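Local atomic coordinates of lipase aflb (Neosartorya fumigata, PDB entry 6IDY), a protein that probably hydrolyses ester bonds of lipid substrates as a fungal lipase of the alpha/beta-hydrolase fold, and binds a calcium ion. Residues Asp238-Trp241 against Ala242-Tyr245; Ala280-Pro283 against Ser284-Gln287; Thr297-Gly301 against Gly302-Ala306. All coordinates share one frame; numbering follows the deposited sequence.

Contact 1: residues Asp238-Trp241 against Ala242-Tyr245; sequences DTQW and ALKY
Three oxygens grip Lys-244 NZ: the carbonyls of Leu-298 and Gly-300, which would favour its positive charge, and Tyr-245 OH at 3.0 Å, on the tyrosine whose ring packs against Trp-241 one turn back. All three residues belong to the last two turns of helix 235-245, the crossover of the beta-alpha-beta unit formed with strands 227-232 and 253-259. The Ser-Trp-Ser-Gln-Gly sequence that leads into it is consistent with the nucleophile elbow of an alpha/beta-hydrolase fold. Lysine combines two characters here: Lys-244 CG lies 3.6 Å above the plane of the Tyr-245 ring, over its centre, and the extended chain beyond it carries NZ to the carbonyls. The i to i+4 ladder runs through Ala-242, Leu-243, Lys-244 and Tyr-245, with Leu-243 N 2.8 Å from Thr-239 O and the last bond from Tyr-245 N to Trp-241 O at 3.0 Å. The main side-chain pair lies on that same step. Trp-241 has CG anti to its backbone N (chi1 -173°), which tips the indole toward the helix end, whereas Tyr-245 bends back with CG anti to its carbonyl carbon. Tyr-245 CE2 therefore sits over the centre of one indole face, and Tyr-245 CD2 comes 3.4 Å from Trp-241 CE2. The rings meet obliquely, their planes 48° apart. Two wide aromatic groups suit this side of the helix, where Phe-294 stacks on Trp-241 and the hydroxyl of Tyr-438 takes up the indole NE1. Toward strand 253-259 the groups are smaller, and both Thr-239 and Leu-243 rest on Phe-256. The Thr-239 hydroxyl turns back to Gly-235 O, a bond that satisfies a buried polar group within the helix, while its methyl CG2 lies beside Leu-243 CD1 at 4.0 Å.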
# COMPACT_ATOMS: atom_id res chain seq x y z
N ASP A 238 2.26 -6.81 5.90
CA ASP A 238 2.61 -6.24 7.20
C ASP A 238 1.49 -6.45 8.21
O ASP A 238 1.76 -6.78 9.37
CB ASP A 238 2.91 -4.73 7.08
CG ASP A 238 4.02 -4.36 6.12
OD1 ASP A 238 4.83 -5.24 5.77
OD2 ASP A 238 4.09 -3.18 5.73
N THR A 239 0.22 -6.28 7.77
CA THR A 239 -0.96 -6.44 8.61
C THR A 239 -1.19 -7.90 8.96
O THR A 239 -1.42 -8.21 10.12
CB THR A 239 -2.18 -5.76 7.99
OG1 THR A 239 -1.83 -4.43 7.62
CG2 THR A 239 -3.40 -5.75 8.93
N GLN A 240 -1.15 -8.79 7.95
CA GLN A 240 -1.34 -10.23 8.14
C GLN A 240 -0.31 -10.81 9.11
O GLN A 240 -0.67 -11.61 9.97
CB GLN A 240 -1.32 -10.97 6.79
CG GLN A 240 -1.76 -12.44 6.87
CD GLN A 240 -3.25 -12.66 7.08
OE1 GLN A 240 -4.04 -11.74 7.35
NE2 GLN A 240 -3.65 -13.93 6.97
N TRP A 241 0.97 -10.39 8.97
CA TRP A 241 2.05 -10.82 9.87
C TRP A 241 1.78 -10.30 11.29
O TRP A 241 1.89 -11.06 12.24
CB TRP A 241 3.44 -10.37 9.35
CG TRP A 241 4.61 -10.91 10.13
CD1 TRP A 241 5.12 -10.41 11.29
CD2 TRP A 241 5.43 -12.04 9.78
NE1 TRP A 241 6.20 -11.16 11.70
CE2 TRP A 241 6.43 -12.15 10.78
CE3 TRP A 241 5.40 -12.98 8.73
CZ2 TRP A 241 7.39 -13.17 10.76
CZ3 TRP A 241 6.38 -13.97 8.70
CH2 TRP A 241 7.36 -14.05 9.69
N ALA A 242 1.37 -9.02 11.43
CA ALA A 242 1.04 -8.41 12.73
C ALA A 242 -0.12 -9.16 13.40
O ALA A 242 -0.04 -9.49 14.58
CB ALA A 242 0.68 -6.93 12.55
N LEU A 243 -1.17 -9.48 12.62
CA LEU A 243 -2.34 -10.22 13.12
C LEU A 243 -1.96 -11.64 13.58
O LEU A 243 -2.40 -12.08 14.64
CB LEU A 243 -3.47 -10.25 12.08
CG LEU A 243 -4.15 -8.91 11.77
CD1 LEU A 243 -5.01 -9.02 10.52
CD2 LEU A 243 -4.99 -8.42 12.98
N LYS A 244 -1.12 -12.32 12.80
CA LYS A 244 -0.67 -13.68 13.11
C LYS A 244 0.17 -13.73 14.40
O LYS A 244 -0.16 -14.47 15.32
CB LYS A 244 0.11 -14.27 11.92
CG LYS A 244 0.76 -15.63 12.22
CD LYS A 244 1.20 -16.36 10.95
CE LYS A 244 1.61 -17.77 11.27
NZ LYS A 244 2.43 -18.34 10.17
N TYR A 245 1.27 -12.96 14.43
CA TYR A 245 2.24 -13.02 15.52
C TYR A 245 1.94 -12.11 16.71
O TYR A 245 2.57 -12.27 17.75
CB TYR A 245 3.65 -12.81 14.98
CG TYR A 245 4.02 -13.93 14.02
CD1 TYR A 245 4.23 -15.23 14.48
CD2 TYR A 245 4.04 -13.71 12.65
CE1 TYR A 245 4.53 -16.26 13.60
CE2 TYR A 245 4.35 -14.74 11.76
CZ TYR A 245 4.59 -16.01 12.24
OH TYR A 245 4.88 -17.03 11.36

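Contact 2: residues Ala280-Pro283 against Ser284-Gln287; sequences ACTP and SLWQ
With SG anti to its carbonyl carbon (chi1 -48°), Cys-281 turns its sulfur to the indole of Trp-286, whose own chi1 of -82° leans the ring back toward the start of the helix. The meeting is a sulfur-aromatic contact at a helix N-terminus, with SG 4.4 Å from the centroid of the five-membered ring and oblique to it. Cys-281 CB also comes 3.7 Å from Trp-286 NE1. Because SG is joined to Cys-273, the indole packs against a disulfide, while its NE1 donates to Thr-429 O. Thr-282 holds the N-cap position, and its carbonyl starts the helix with a bond from Trp-286 N to Thr-282 O at 3.2 Å. Its hydroxyl is engaged by Leu-202 O. Pro-283 suits the first turn, since it has no N-H to leave without a helical acceptor and its ring favours helical phi; Gln-287 N reaches Pro-283 O at 3.0 Å. The side-chain amide of Gln-287 uses both ends: OE1 accepts from Val-205 N and NE2 donates to Asp-204 OD1, tying the short helix to the start of helix 205-223. Leucine suits the buried side of the first turn, where Leu-285 CD1 lies 4.0 Å from Cys-281 CB.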
# COMPACT_ATOMS: atom_id res chain seq x y z
N ALA A 280 20.76 -7.09 -6.72
CA ALA A 280 20.95 -6.37 -5.46
C ALA A 280 19.74 -5.44 -5.25
O ALA A 280 19.52 -4.50 -6.02
CB ALA A 280 22.25 -5.58 -5.47
N CYS A 281 18.92 -5.78 -4.26
CA CYS A 281 17.66 -5.09 -3.98
C CYS A 281 17.54 -4.72 -2.52
O CYS A 281 18.52 -4.31 -1.93
CB CYS A 281 16.50 -5.96 -4.46
SG CYS A 281 16.72 -6.60 -6.14
N THR A 282 16.33 -4.82 -1.93
CA THR A 282 16.14 -4.50 -0.52
C THR A 282 15.55 -5.73 0.16
O THR A 282 15.03 -6.60 -0.55
CB THR A 282 15.29 -3.21 -0.33
OG1 THR A 282 13.91 -3.54 -0.22
CG2 THR A 282 15.52 -2.15 -1.41
N PRO A 283 15.60 -5.84 1.52
CA PRO A 283 15.01 -7.01 2.19
C PRO A 283 13.55 -7.26 1.82
O PRO A 283 13.22 -8.40 1.49
CB PRO A 283 15.15 -6.68 3.68
CG PRO A 283 16.32 -5.78 3.76
CD PRO A 283 16.22 -4.93 2.51
N SER A 284 12.68 -6.22 1.84
CA SER A 284 11.26 -6.38 1.53
C SER A 284 11.00 -6.76 0.07
O SER A 284 10.02 -7.46 -0.18
CB SER A 284 10.45 -5.15 1.93
OG SER A 284 10.57 -4.10 0.99
N LEU A 285 11.86 -6.33 -0.87
CA LEU A 285 11.71 -6.71 -2.28
C LEU A 285 11.95 -8.21 -2.42
O LEU A 285 11.11 -8.90 -2.98
CB LEU A 285 12.63 -5.91 -3.23
CG LEU A 285 12.47 -4.37 -3.27
CD1 LEU A 285 13.20 -3.77 -4.46
CD2 LEU A 285 11.00 -3.94 -3.31
N TRP A 286 13.07 -8.71 -1.85
CA TRP A 286 13.40 -10.13 -1.89
C TRP A 286 12.37 -11.00 -1.17
O TRP A 286 12.02 -12.05 -1.69
CB TRP A 286 14.82 -10.40 -1.39
CG TRP A 286 15.87 -10.17 -2.44
CD1 TRP A 286 16.92 -9.30 -2.38
CD2 TRP A 286 15.93 -10.77 -3.74
NE1 TRP A 286 17.64 -9.34 -3.55
CE2 TRP A 286 17.06 -10.25 -4.40
CE3 TRP A 286 15.14 -11.73 -4.41
CZ2 TRP A 286 17.42 -10.63 -5.69
CZ3 TRP A 286 15.51 -12.13 -5.69
CH2 TRP A 286 16.64 -11.58 -6.31
N GLN A 287 11.85 -10.54 -0.01
CA GLN A 287 10.84 -11.28 0.77
C GLN A 287 9.50 -11.42 0.05
O GLN A 287 8.74 -12.33 0.36
CB GLN A 287 10.61 -10.62 2.13
CG GLN A 287 11.77 -10.83 3.09
CD GLN A 287 11.64 -9.97 4.32
OE1 GLN A 287 11.42 -8.76 4.26
NE2 GLN A 287 11.79 -10.60 5.47

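Contact 3: residues Thr297-Gly301 against Gly302-Ala306; sequences TLRGG and GGDSA
Helix 293-299 gives way after Arg-299 to a run of glycines, in which Gly-303 N bonds Gly-300 O at 3.1 Å and Gly-301 and Gly-302 adopt positive phi, a conformation that glycine accepts easily. Gly-303 has ordinary phi, but its CA-H points straight at Leu-298 O, with CA and O 3.1 Å apart, so the close approach leaves no room for a side chain. The side chains of Arg-299 and Asp-304 cross at about a right angle. Bent at chi3 (72°), Arg-299 brings its guanidinium beneath Asp-304 CB, which sits over one face at 3.6 Å from NH2, toward the rim. The carboxylate plane stands 81° from that of the guanidinium, and with Asp-304 OD2 4.4 Å from Arg-299 NH2 the charges attract only from a distance. Phe-263 O takes the other terminal nitrogen, NH1. One water connects Arg-299 NH2 with Asp-304 O. A second occupies the bend, donating to Arg-299 O and to Asp-304 OD1 (2.7 Å from the water) and accepting from Gly-302 N. Ser-305 N closes back on Gly-302 O at 2.9 Å. This is a glycine-rich helix C-terminus running into a type I beta turn, here on the connection to strand 310-314 of the alpha/beta fold.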
# COMPACT_ATOMS: atom_id res chain seq x y z
N THR A 297 6.69 -18.91 5.67
CA THR A 297 6.56 -18.79 7.13
C THR A 297 5.23 -18.13 7.47
O THR A 297 4.53 -18.61 8.35
CB THR A 297 7.75 -18.03 7.74
OG1 THR A 297 8.95 -18.73 7.42
CG2 THR A 297 7.64 -17.87 9.26
N LEU A 298 4.89 -17.03 6.77
CA LEU A 298 3.64 -16.32 7.02
C LEU A 298 2.43 -17.20 6.77
O LEU A 298 1.54 -17.25 7.61
CB LEU A 298 3.55 -15.03 6.16
CG LEU A 298 2.20 -14.28 6.22
CD1 LEU A 298 1.86 -13.81 7.64
CD2 LEU A 298 2.18 -13.12 5.25
N ARG A 299 2.41 -17.89 5.62
CA ARG A 299 1.30 -18.72 5.18
C ARG A 299 1.12 -20.01 5.97
O ARG A 299 0.03 -20.57 5.94
CB ARG A 299 1.40 -19.01 3.68
CG ARG A 299 1.27 -17.73 2.85
CD ARG A 299 1.35 -18.00 1.37
NE ARG A 299 0.16 -18.69 0.86
CZ ARG A 299 -0.94 -18.07 0.46
NH1 ARG A 299 -1.03 -16.74 0.53
NH2 ARG A 299 -1.95 -18.77 -0.02
N GLY A 300 2.15 -20.44 6.68
CA GLY A 300 2.06 -21.63 7.53
C GLY A 300 1.12 -21.41 8.71
O GLY A 300 0.82 -20.26 9.04
N GLY A 301 0.61 -22.50 9.29
CA GLY A 301 -0.30 -22.46 10.43
C GLY A 301 -1.54 -21.59 10.26
O GLY A 301 -1.95 -20.90 11.19
N GLY A 302 -2.11 -21.60 9.05
CA GLY A 302 -3.30 -20.83 8.73
C GLY A 302 -3.10 -19.37 8.39
O GLY A 302 -4.09 -18.63 8.27
N GLY A 303 -1.84 -18.95 8.18
CA GLY A 303 -1.52 -17.58 7.79
C GLY A 303 -2.05 -17.22 6.40
O GLY A 303 -2.09 -16.05 6.03
N ASP A 304 -2.46 -18.24 5.65
CA ASP A 304 -3.07 -18.11 4.32
C ASP A 304 -4.60 -17.94 4.44
O ASP A 304 -5.29 -17.82 3.43
CB ASP A 304 -2.67 -19.31 3.42
CG ASP A 304 -3.03 -20.69 3.96
OD1 ASP A 304 -3.31 -20.80 5.18
OD2 ASP A 304 -3.02 -21.65 3.16
N SER A 305 -5.13 -17.93 5.69
CA SER A 305 -6.53 -17.68 6.01
C SER A 305 -6.60 -16.36 6.77
O SER A 305 -5.62 -15.97 7.41
CB SER A 305 -7.14 -18.79 6.86
OG SER A 305 -7.68 -19.83 6.07
N ALA A 306 -7.75 -15.67 6.71
CA ALA A 306 -7.91 -14.40 7.43
C ALA A 306 -7.94 -14.59 8.95
O ALA A 306 -8.27 -15.68 9.43
CB ALA A 306 -9.17 -13.70 6.97
O HOH W 1 -4.46 -17.65 0.76
O HOH W 2 -1.66 -22.65 6.34

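Contacts 1 and 3 adjoin, their centres about 10 Å apart: the ammonium of Lys-244 and the amide of Gln-240 reach across, so side chains of helix 235-245 bind carbonyls at the end of helix 293-299 and in the loop that follows. Contact 2 lies about 19 Å from contact 1 between centres and does not touch it, yet both pack on helix 205-223. Contacts 1 and 2 are mostly buried and rely on aromatic rings, aliphatic groups and, in contact 2, a disulfide. Contact 3 is only partly buried, and there glycines, water and distant charges replace such packing. Helix middle and end, helix start, and helix exit thus each have their own chemistry.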